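PDB 5G5Y: ABC transporter, substrate-binding protein from Streptococcus pneumoniae, which binds short- and long-chain fructooligosaccharides, with a preference for tetrasaccharides and larger, as the solute-binding component of an ABC importer. Local coordinates for residues 165-169 with 170-174; 252-255 with 256-260; 271-275 with 276-280; 401-404 with 405-409. All blocks are in the same frame, centred on the assembly; numbering follows the deposited sequence.

Interaction 1. Residues 165-169 with 170-174; sequences EAFKN and GDPNG. With CA (calcium ion), chain C.
A166 and G170 make a backbone hydrogen bond at the C-terminal end of helix 157-169: G170 N donates to A166 O at 2.7 Å, bent to 131° at the hydrogen as the helix gives way to loop. Glycine probably suits the site because a side chain there would crowd A166 O. D171 then leaves the helical conformation with a positive phi of 44°, and a water spans the step, accepting from D171 N and donating to K168 O, 2.8 Å from each.

Apolar contact comes from P172, whose ring lies against the last turn of the helix. Its CD lies 3.6 Å from F167 O, while CG meets F167 CD1 obliquely at 4.5 Å. Proline suits the second position of the D171-G174 type I turn, its ring fixing phi, and its apolar ring packs near F167, whose phenyl also meets W145 edge-to-face.

Metal coordination supplies the third kind of interaction. The calcium ion is bound by D171 OD1 at 2.1 Å and by N173 OD1 at 2.5 Å. With CG anti to the backbone N (chi1 -175°), the D171 carboxylate reaches the ion through OD1 while OD2 accepts from G176 N. N175, E177 O, D179 and E180 complete the site, which resembles an EF-hand loop. Anionic and neutral oxygens thus share the ion's charge, and the metal probably stiffens the chain just beyond the helix end.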
loop_
_atom_site.group_PDB
_atom_site.type_symbol
_atom_site.label_atom_id
_atom_site.label_comp_id
_atom_site.label_asym_id
_atom_site.label_seq_id
_atom_site.Cartn_x
_atom_site.Cartn_y
_atom_site.Cartn_z
ATOM N N GLU A 165 25.318 12.314 -16.261
ATOM C CA GLU A 165 26.048 12.750 -17.488
ATOM C C GLU A 165 27.172 11.788 -17.852
ATOM O O GLU A 165 27.351 11.472 -19.033
ATOM C CB GLU A 165 26.581 14.142 -17.304
ATOM C CG GLU A 165 25.441 15.135 -17.318
ATOM C CD GLU A 165 25.884 16.562 -17.181
ATOM O OE1 GLU A 165 26.667 16.858 -16.266
ATOM O OE2 GLU A 165 25.389 17.381 -17.978
ATOM N N ALA A 166 27.872 11.300 -16.839
ATOM C CA ALA A 166 28.902 10.240 -17.022
ATOM C C ALA A 166 28.288 8.928 -17.515
ATOM O O ALA A 166 28.831 8.286 -18.427
ATOM C CB ALA A 166 29.698 10.036 -15.745
ATOM N N PHE A 167 27.134 8.539 -16.966
ATOM C CA PHE A 167 26.380 7.410 -17.512
ATOM C C PHE A 167 25.964 7.651 -18.966
ATOM O O PHE A 167 25.966 6.729 -19.779
ATOM C CB PHE A 167 25.079 7.135 -16.728
ATOM C CG PHE A 167 25.263 6.617 -15.321
ATOM C CD1 PHE A 167 26.497 6.151 -14.828
ATOM C CD2 PHE A 167 24.150 6.521 -14.500
ATOM C CE1 PHE A 167 26.604 5.664 -13.537
ATOM C CE2 PHE A 167 24.253 6.019 -13.209
ATOM C CZ PHE A 167 25.471 5.576 -12.730
ATOM N N LYS A 168 25.534 8.870 -19.278
ATOM C CA LYS A 168 25.084 9.180 -20.643
ATOM C C LYS A 168 26.227 9.041 -21.655
ATOM O O LYS A 168 26.046 8.427 -22.689
ATOM C CB LYS A 168 24.485 10.594 -20.719
ATOM C CG LYS A 168 23.723 10.923 -22.004
ATOM C CD LYS A 168 23.477 12.427 -22.088
ATOM C CE LYS A 168 23.243 12.917 -23.489
ATOM N NZ LYS A 168 21.961 12.381 -24.014
ATOM N N ASN A 169 27.369 9.644 -21.337
ATOM C CA ASN A 169 28.469 9.853 -22.298
ATOM C C ASN A 169 29.632 8.880 -22.125
ATOM O O ASN A 169 30.501 8.824 -22.985
ATOM C CB ASN A 169 29.045 11.259 -22.121
ATOM C CG ASN A 169 27.994 12.350 -22.270
ATOM O OD1 ASN A 169 27.117 12.260 -23.113
ATOM N ND2 ASN A 169 28.079 13.384 -21.427
ATOM N N GLY A 170 29.699 8.179 -20.997
ATOM C CA GLY A 170 30.888 7.394 -20.639
ATOM C C GLY A 170 30.885 5.944 -21.065
ATOM O O GLY A 170 31.835 5.233 -20.781
ATOM N N ASP A 171 29.812 5.480 -21.692
ATOM C CA ASP A 171 29.670 4.087 -22.084
ATOM C C ASP A 171 30.103 3.093 -20.974
ATOM O O ASP A 171 31.002 2.271 -21.180
ATOM C CB ASP A 171 30.410 3.838 -23.417
ATOM C CG ASP A 171 30.200 2.428 -23.960
ATOM O OD1 ASP A 171 29.054 1.907 -23.870
ATOM O OD2 ASP A 171 31.190 1.846 -24.492
ATOM N N PRO A 172 29.455 3.167 -19.785
ATOM C CA PRO A 172 29.863 2.259 -18.702
ATOM C C PRO A 172 29.658 0.762 -18.983
ATOM O O PRO A 172 30.390 -0.058 -18.430
ATOM C CB PRO A 172 29.002 2.713 -17.510
ATOM C CG PRO A 172 27.841 3.425 -18.119
ATOM C CD PRO A 172 28.456 4.141 -19.310
ATOM N N ASN A 173 28.706 0.388 -19.822
ATOM C CA ASN A 173 28.581 -1.041 -20.165
ATOM C C ASN A 173 29.574 -1.510 -21.266
ATOM O O ASN A 173 29.518 -2.659 -21.683
ATOM C CB ASN A 173 27.128 -1.430 -20.480
ATOM C CG ASN A 173 26.651 -0.950 -21.839
ATOM O OD1 ASN A 173 27.413 -0.389 -22.630
ATOM N ND2 ASN A 173 25.369 -1.149 -22.107
ATOM N N GLY A 174 30.435 -0.608 -21.745
ATOM C CA GLY A 174 31.593 -0.968 -22.552
ATOM C C GLY A 174 31.333 -1.489 -23.959
ATOM O O GLY A 174 32.238 -2.066 -24.567
HETATM CA CA CA C . 26.989 1.656 -23.940
HETATM O O HOH W 1 27.336 5.989 -22.915
#

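Interaction 2. Residues 252-255 with 256-260; sequences WNSY and IAKGH
I256 lies one helical turn after W252 and covers one face of its indole. From CB, which is 3.7 Å from W252 O, the side chain divides. CG1 stands between the backbone N and the carbonyl carbon (chi1 72°), close to the preceding turn, with N253 O 3.5 Å away. That torsion sends CG2 out beside the backbone N, directly above the six-membered ring of W252: the methyl is 3.5 Å from the ring centroid and only 7° off the normal, a well-centred CH-pi contact. CD1, at the tip, lies above W252 NE1 on the same face, 3.9 Å away. Beta-branched isoleucine suits this place because both of its arms can reach over the indole while staying close to the helix backbone.

Along the backbone, I256 N donates to W252 O at 3.0 Å in an almost straight bond, and G259 N binds Y255 O at 2.8 Å. A bend at chi3 carries K258 CE past S254 OG at 3.6 Å, and NZ goes on to salt bridges with E246 and D244 and a bond to H250. Y255 turns inward, where its hydroxyl bonds to F268 O.

The arrangement is an i to i+4 aromatic-aliphatic pair on an alpha-helix, here at the edge of the sugar site, with the W252 side chain about 4 Å from that of substrate-binding N274.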
loop_
_atom_site.group_PDB
_atom_site.type_symbol
_atom_site.label_atom_id
_atom_site.label_comp_id
_atom_site.label_asym_id
_atom_site.label_seq_id
_atom_site.Cartn_x
_atom_site.Cartn_y
_atom_site.Cartn_z
ATOM N N TRP A 252 4.463 -0.656 -17.956
ATOM C CA TRP A 252 5.232 -1.531 -17.077
ATOM C C TRP A 252 6.003 -2.583 -17.879
ATOM O O TRP A 252 7.170 -2.834 -17.628
ATOM C CB TRP A 252 4.275 -2.212 -16.119
ATOM C CG TRP A 252 4.879 -3.310 -15.268
ATOM C CD1 TRP A 252 4.598 -4.651 -15.343
ATOM C CD2 TRP A 252 5.799 -3.151 -14.167
ATOM N NE1 TRP A 252 5.296 -5.338 -14.376
ATOM C CE2 TRP A 252 6.040 -4.445 -13.637
ATOM C CE3 TRP A 252 6.454 -2.047 -13.591
ATOM C CZ2 TRP A 252 6.922 -4.671 -12.569
ATOM C CZ3 TRP A 252 7.327 -2.269 -12.524
ATOM C CH2 TRP A 252 7.544 -3.579 -12.017
ATOM N N ASN A 253 5.331 -3.187 -18.852
ATOM C CA ASN A 253 5.978 -4.204 -19.703
ATOM C C ASN A 253 7.212 -3.683 -20.418
ATOM O O ASN A 253 8.246 -4.329 -20.402
ATOM C CB ASN A 253 4.964 -4.821 -20.687
ATOM C CG ASN A 253 4.027 -5.816 -20.005
ATOM O OD1 ASN A 253 4.404 -6.485 -19.052
ATOM N ND2 ASN A 253 2.823 -5.933 -20.511
ATOM N N SER A 254 7.135 -2.496 -20.995
ATOM C CA SER A 254 8.313 -1.920 -21.649
ATOM C C SER A 254 9.452 -1.547 -20.678
ATOM O O SER A 254 10.635 -1.760 -20.953
ATOM C CB SER A 254 7.920 -0.691 -22.467
ATOM O OG SER A 254 9.109 0.006 -22.824
ATOM N N TYR A 255 9.061 -0.977 -19.534
ATOM C CA TYR A 255 10.000 -0.537 -18.481
ATOM C C TYR A 255 10.816 -1.703 -17.971
ATOM O O TYR A 255 12.040 -1.631 -17.888
ATOM C CB TYR A 255 9.168 0.029 -17.331
ATOM C CG TYR A 255 9.850 0.769 -16.221
ATOM C CD1 TYR A 255 10.425 2.019 -16.442
ATOM C CD2 TYR A 255 9.798 0.295 -14.907
ATOM C CE1 TYR A 255 10.982 2.753 -15.400
ATOM C CE2 TYR A 255 10.352 1.023 -13.860
ATOM C CZ TYR A 255 10.923 2.263 -14.106
ATOM O OH TYR A 255 11.480 3.006 -13.101
ATOM N N ILE A 256 10.144 -2.790 -17.630
ATOM C CA ILE A 256 10.872 -3.979 -17.163
ATOM C C ILE A 256 11.668 -4.714 -18.265
ATOM O O ILE A 256 12.649 -5.378 -17.958
ATOM C CB ILE A 256 9.989 -4.938 -16.350
ATOM C CG1 ILE A 256 8.982 -5.668 -17.211
ATOM C CG2 ILE A 256 9.279 -4.173 -15.227
ATOM C CD1 ILE A 256 8.225 -6.735 -16.454
ATOM N N ALA A 257 11.280 -4.586 -19.532
ATOM C CA ALA A 257 12.117 -5.128 -20.633
ATOM C C ALA A 257 13.463 -4.422 -20.687
ATOM O O ALA A 257 14.523 -5.061 -20.771
ATOM C CB ALA A 257 11.396 -4.998 -21.982
ATOM N N LYS A 258 13.429 -3.090 -20.608
ATOM C CA LYS A 258 14.646 -2.312 -20.547
ATOM C C LYS A 258 15.405 -2.532 -19.253
ATOM O O LYS A 258 16.631 -2.599 -19.265
ATOM C CB LYS A 258 14.347 -0.820 -20.705
ATOM C CG LYS A 258 13.916 -0.468 -22.106
ATOM C CD LYS A 258 13.615 1.017 -22.228
ATOM C CE LYS A 258 12.250 1.373 -21.664
ATOM N NZ LYS A 258 12.003 2.805 -21.969
ATOM N N GLY A 259 14.678 -2.648 -18.137
ATOM C CA GLY A 259 15.316 -2.999 -16.859
ATOM C C GLY A 259 16.009 -4.359 -16.864
ATOM O O GLY A 259 17.125 -4.490 -16.364
ATOM N N HIS A 260 15.324 -5.360 -17.407
ATOM C CA HIS A 260 15.860 -6.734 -17.557
ATOM C C HIS A 260 17.200 -6.730 -18.315
ATOM O O HIS A 260 18.131 -7.455 -17.953
ATOM C CB HIS A 260 14.821 -7.609 -18.280
ATOM C CG HIS A 260 15.236 -9.040 -18.463
ATOM N ND1 HIS A 260 14.910 -9.767 -19.587
ATOM C CD2 HIS A 260 15.941 -9.880 -17.665
ATOM C CE1 HIS A 260 15.389 -10.991 -19.472
ATOM N NE2 HIS A 260 16.031 -11.083 -18.322
#

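Interaction 3. Residues 271-275 with 276-280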
loop_
_atom_site.group_PDB
_atom_site.type_symbol
_atom_site.label_atom_id
_atom_site.label_comp_id
_atom_site.label_asym_id
_atom_site.label_seq_id
_atom_site.Cartn_x
_atom_site.Cartn_y
_atom_site.Cartn_z
ATOM N N ASP A 271 10.599 -2.798 -5.653
ATOM C CA ASP A 271 11.643 -3.776 -5.368
ATOM C C ASP A 271 12.360 -4.028 -6.656
ATOM O O ASP A 271 11.716 -4.433 -7.616
ATOM C CB ASP A 271 10.961 -5.040 -4.812
ATOM C CG ASP A 271 11.923 -6.187 -4.495
ATOM O OD1 ASP A 271 13.069 -6.259 -5.010
ATOM O OD2 ASP A 271 11.487 -7.066 -3.695
ATOM N N LYS A 272 13.677 -3.808 -6.652
ATOM C CA LYS A 272 14.541 -3.951 -7.855
ATOM C C LYS A 272 14.420 -5.352 -8.499
ATOM O O LYS A 272 14.547 -5.518 -9.734
ATOM C CB LYS A 272 16.013 -3.670 -7.498
ATOM C CG LYS A 272 16.694 -4.734 -6.631
ATOM C CD LYS A 272 18.160 -4.439 -6.405
ATOM C CE LYS A 272 18.842 -5.673 -5.789
ATOM N NZ LYS A 272 20.197 -5.394 -5.297
ATOM N N ASN A 273 14.099 -6.346 -7.672
ATOM C CA ASN A 273 13.951 -7.725 -8.162
ATOM C C ASN A 273 12.913 -7.869 -9.288
ATOM O O ASN A 273 13.082 -8.705 -10.184
ATOM C CB ASN A 273 13.679 -8.684 -6.986
ATOM C CG ASN A 273 14.915 -8.874 -6.106
ATOM O OD1 ASN A 273 15.786 -9.686 -6.433
ATOM N ND2 ASN A 273 15.017 -8.125 -4.990
ATOM N N ASN A 274 11.882 -7.019 -9.283
ATOM C CA ASN A 274 10.865 -7.043 -10.307
ATOM C C ASN A 274 11.249 -6.322 -11.602
ATOM O O ASN A 274 10.463 -6.347 -12.547
ATOM C CB ASN A 274 9.543 -6.458 -9.788
ATOM C CG ASN A 274 9.077 -7.118 -8.488
ATOM O OD1 ASN A 274 8.784 -6.437 -7.482
ATOM N ND2 ASN A 274 9.038 -8.443 -8.488
ATOM N N VAL A 275 12.380 -5.627 -11.631
ATOM C CA VAL A 275 12.733 -4.788 -12.782
ATOM C C VAL A 275 14.100 -5.162 -13.270
ATOM O O VAL A 275 14.202 -5.657 -14.398
ATOM C CB VAL A 275 12.627 -3.271 -12.489
ATOM C CG1 VAL A 275 12.988 -2.435 -13.714
ATOM C CG2 VAL A 275 11.211 -2.952 -12.054
ATOM N N THR A 276 15.143 -4.931 -12.471
ATOM C CA THR A 276 16.508 -5.255 -12.888
ATOM C C THR A 276 16.985 -6.653 -12.441
ATOM O O THR A 276 18.017 -7.122 -12.901
ATOM C CB THR A 276 17.505 -4.185 -12.456
ATOM O OG1 THR A 276 17.380 -3.923 -11.040
ATOM C CG2 THR A 276 17.256 -2.907 -13.290
ATOM N N GLY A 277 16.229 -7.293 -11.557
ATOM C CA GLY A 277 16.483 -8.680 -11.162
ATOM C C GLY A 277 17.182 -8.833 -9.833
ATOM O O GLY A 277 17.477 -7.846 -9.124
ATOM N N SER A 278 17.449 -10.091 -9.490
ATOM C CA SER A 278 18.066 -10.440 -8.209
ATOM C C SER A 278 19.550 -10.543 -8.408
ATOM O O SER A 278 20.083 -11.633 -8.642
ATOM C CB SER A 278 17.501 -11.762 -7.670
ATOM O OG SER A 278 17.621 -12.780 -8.652
ATOM N N ASN A 279 20.209 -9.392 -8.336
ATOM C CA ASN A 279 21.645 -9.283 -8.539
ATOM C C ASN A 279 22.186 -8.053 -7.809
ATOM O O ASN A 279 21.420 -7.225 -7.286
ATOM C CB ASN A 279 21.947 -9.192 -10.036
ATOM C CG ASN A 279 21.204 -8.042 -10.700
ATOM O OD1 ASN A 279 21.407 -6.889 -10.338
ATOM N ND2 ASN A 279 20.317 -8.352 -11.634
ATOM N N GLU A 280 23.504 -7.918 -7.809
ATOM C CA GLU A 280 24.168 -6.854 -7.110
ATOM C C GLU A 280 24.561 -5.680 -8.030
ATOM O O GLU A 280 25.194 -4.754 -7.579
ATOM C CB GLU A 280 25.397 -7.418 -6.393
ATOM C CG GLU A 280 25.113 -8.626 -5.489
ATOM C CD GLU A 280 24.051 -8.373 -4.416
ATOM O OE1 GLU A 280 24.011 -7.251 -3.847
ATOM O OE2 GLU A 280 23.262 -9.309 -4.130
HETATM O O HOH W 2 20.646 -7.956 -4.186
#
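K272 O binds G277 N at 3.1 Å, tying the start of a short 3-10 segment, which an Asx turn opens, to the loop that follows. The Asx turn comes from D271, whose OD1 accepts from N273 N and, through its syn lone pair, from N273 ND2 at 2.7 Å; aspartate suits a place where one oxygen must serve two donors. The same 3-10 segment carries N274, which binds substrate.

The tight part centres on K272 O. V275 N and G277 N reach this carbonyl from opposite faces of its plane, and T276 N adds a weak bond. G277 has a phi of 101° and an extended psi, where a side chain would jam against T276 O, so glycine suits it. T276 OG1 sits 3.8 Å from K272 CB and bonds to Y267 OH. N273 OD1 is pressed to 3.0 Å from S278 CB.

Toward solvent the contact thins out. S278 and E280 are exposed, and a water held by K272 NZ and E280 OE2 links lysine to glutamate. Lysine suits this span because its long chain, extended beyond CG, crosses to the outer loop. There NZ bonds to Y282 O and also to N279 O, at 3.0 Å and nearly along the C=O axis.

Interaction 4. Residues 401-404 with 405-409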
loop_
_atom_site.group_PDB
_atom_site.type_symbol
_atom_site.label_atom_id
_atom_site.label_comp_id
_atom_site.label_asym_id
_atom_site.label_seq_id
_atom_site.Cartn_x
_atom_site.Cartn_y
_atom_site.Cartn_z
ATOM N N ALA A 401 9.902 -9.061 2.541
ATOM C CA ALA A 401 9.462 -7.940 3.375
ATOM C C ALA A 401 10.555 -7.523 4.325
ATOM O O ALA A 401 10.805 -6.325 4.514
ATOM C CB ALA A 401 8.213 -8.285 4.147
ATOM N N LYS A 402 11.201 -8.509 4.947
ATOM C CA LYS A 402 12.282 -8.233 5.882
ATOM C C LYS A 402 13.402 -7.468 5.186
ATOM O O LYS A 402 13.937 -6.502 5.733
ATOM C CB LYS A 402 12.802 -9.511 6.514
ATOM C CG LYS A 402 13.999 -9.355 7.442
ATOM C CD LYS A 402 13.717 -8.409 8.598
ATOM C CE LYS A 402 14.814 -8.468 9.660
ATOM N NZ LYS A 402 14.793 -7.231 10.503
ATOM N N TRP A 403 13.795 -7.947 4.022
ATOM C CA TRP A 403 14.837 -7.295 3.217
ATOM C C TRP A 403 14.489 -5.809 2.960
ATOM O O TRP A 403 15.293 -4.944 3.231
ATOM C CB TRP A 403 14.987 -8.041 1.917
ATOM C CG TRP A 403 15.946 -7.455 0.941
ATOM C CD1 TRP A 403 17.332 -7.587 0.941
ATOM C CD2 TRP A 403 15.617 -6.697 -0.218
ATOM N NE1 TRP A 403 17.847 -6.947 -0.165
ATOM C CE2 TRP A 403 16.823 -6.380 -0.874
ATOM C CE3 TRP A 403 14.413 -6.238 -0.764
ATOM C CZ2 TRP A 403 16.850 -5.640 -2.072
ATOM C CZ3 TRP A 403 14.445 -5.496 -1.914
ATOM C CH2 TRP A 403 15.662 -5.188 -2.553
ATOM N N ARG A 404 13.272 -5.546 2.494
ATOM C CA ARG A 404 12.829 -4.190 2.170
ATOM C C ARG A 404 12.777 -3.326 3.434
ATOM O O ARG A 404 13.235 -2.203 3.418
ATOM C CB ARG A 404 11.481 -4.193 1.417
ATOM C CG ARG A 404 11.200 -2.901 0.697
ATOM C CD ARG A 404 9.868 -2.908 0.013
ATOM N NE ARG A 404 9.862 -1.831 -0.981
ATOM C CZ ARG A 404 9.330 -0.621 -0.790
ATOM N NH1 ARG A 404 8.693 -0.299 0.329
ATOM N NH2 ARG A 404 9.411 0.266 -1.744
ATOM N N LEU A 405 12.246 -3.862 4.534
ATOM C CA LEU A 405 12.193 -3.130 5.810
ATOM C C LEU A 405 13.543 -2.675 6.261
ATOM O O LEU A 405 13.694 -1.552 6.754
ATOM C CB LEU A 405 11.611 -3.988 6.957
ATOM C CG LEU A 405 10.119 -4.087 7.022
ATOM C CD1 LEU A 405 9.692 -5.007 8.173
ATOM C CD2 LEU A 405 9.505 -2.722 7.254
ATOM N N ASP A 406 14.530 -3.556 6.144
ATOM C CA ASP A 406 15.867 -3.212 6.580
ATOM C C ASP A 406 16.475 -2.099 5.700
ATOM O O ASP A 406 17.103 -1.206 6.249
ATOM C CB ASP A 406 16.761 -4.450 6.573
ATOM C CG ASP A 406 16.415 -5.456 7.682
ATOM O OD1 ASP A 406 15.648 -5.161 8.627
ATOM O OD2 ASP A 406 16.976 -6.567 7.602
ATOM N N LEU A 407 16.230 -2.103 4.386
ATOM C CA LEU A 407 16.650 -0.986 3.529
ATOM C C LEU A 407 15.981 0.327 3.942
ATOM O O LEU A 407 16.632 1.368 4.037
ATOM C CB LEU A 407 16.327 -1.248 2.054
ATOM C CG LEU A 407 17.053 -2.441 1.378
ATOM C CD1 LEU A 407 16.635 -2.616 -0.065
ATOM C CD2 LEU A 407 18.546 -2.264 1.452
ATOM N N ILE A 408 14.668 0.276 4.189
ATOM C CA ILE A 408 13.918 1.452 4.627
ATOM C C ILE A 408 14.538 2.056 5.897
ATOM O O ILE A 408 14.768 3.282 5.979
ATOM C CB ILE A 408 12.418 1.137 4.775
ATOM C CG1 ILE A 408 11.806 0.949 3.381
ATOM C CG2 ILE A 408 11.680 2.218 5.555
ATOM C CD1 ILE A 408 10.445 0.309 3.403
ATOM N N LYS A 409 14.809 1.197 6.871
ATOM C CA LYS A 409 15.408 1.620 8.100
ATOM C C LYS A 409 16.810 2.244 7.919
ATOM O O LYS A 409 17.102 3.265 8.538
ATOM C CB LYS A 409 15.485 0.453 9.102
ATOM C CG LYS A 409 15.712 0.997 10.504
ATOM C CD LYS A 409 15.900 -0.087 11.548
ATOM C CE LYS A 409 16.009 0.499 12.977
ATOM N NZ LYS A 409 15.441 1.877 13.148
#
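K402 and D406 form a salt bridge across one turn of helix 399-412. The lysine chain leaves with CG anti to the backbone N and then bends at chi2 (58°), which carries it along the helix until NZ meets D406 OD1 at 2.9 Å. D406 OD1 accepts through its syn lone pair. The other oxygen, OD2, has K402 CE beside it at 3.5 Å. Both residues are exposed, where a charged pair suits the helix surface.

A CH-pi contact marks a second flank. L407 CD1 sits over one face of the W403 six-membered ring, 3.7 Å from its centroid and displaced toward the rim, 15° off the normal. The flat indole offers a broad surface to a leucine methyl. W403 also rests on W140 of strand 138-142, and L407 on both M138 and W140.

These pairings are all of the i to i+4 kind that an alpha-helix generates, and the backbone bonds have the same spacing: L405 N to A401 O at 2.9 Å, with D406 N, L407 N and I408 N donating in turn to K402 O, W403 O and R404 O.

On the buried flank, apolar and cationic groups meet. I408 packs its CG1 3.5 Å from R404 O, and its CD1 approaches the guanidinium obliquely, 3.6 Å from R404 NH1. Arginine suits this interior position because its donors are engaged: NE bonds to the carbonyl of W270, a substrate-binding residue, and NH1 to V135 O, while the guanidinium also makes a cation-pi contact with the W270 ring.

The four contacts follow one another along the chain and gather round one mixed sheet. Interaction 1 comes before strand 181-183, interaction 2 lies on the helix before strand 264-269, interaction 3 fills the loop from there to strand 282-284, and the helix of interaction 4 packs on strand 138-142. Interactions 2 and 3 touch, their centres about 11 Å apart, with V275 against W252 and I256. Interactions 3 and 4 also meet, where W403 lies against D271, N273 and K272. N274 lies within this run and W270 just before it, consistent with the three contacts framing one side of the sugar site. Interaction 1 stands apart, its centre about 20 Å from that of interaction 2.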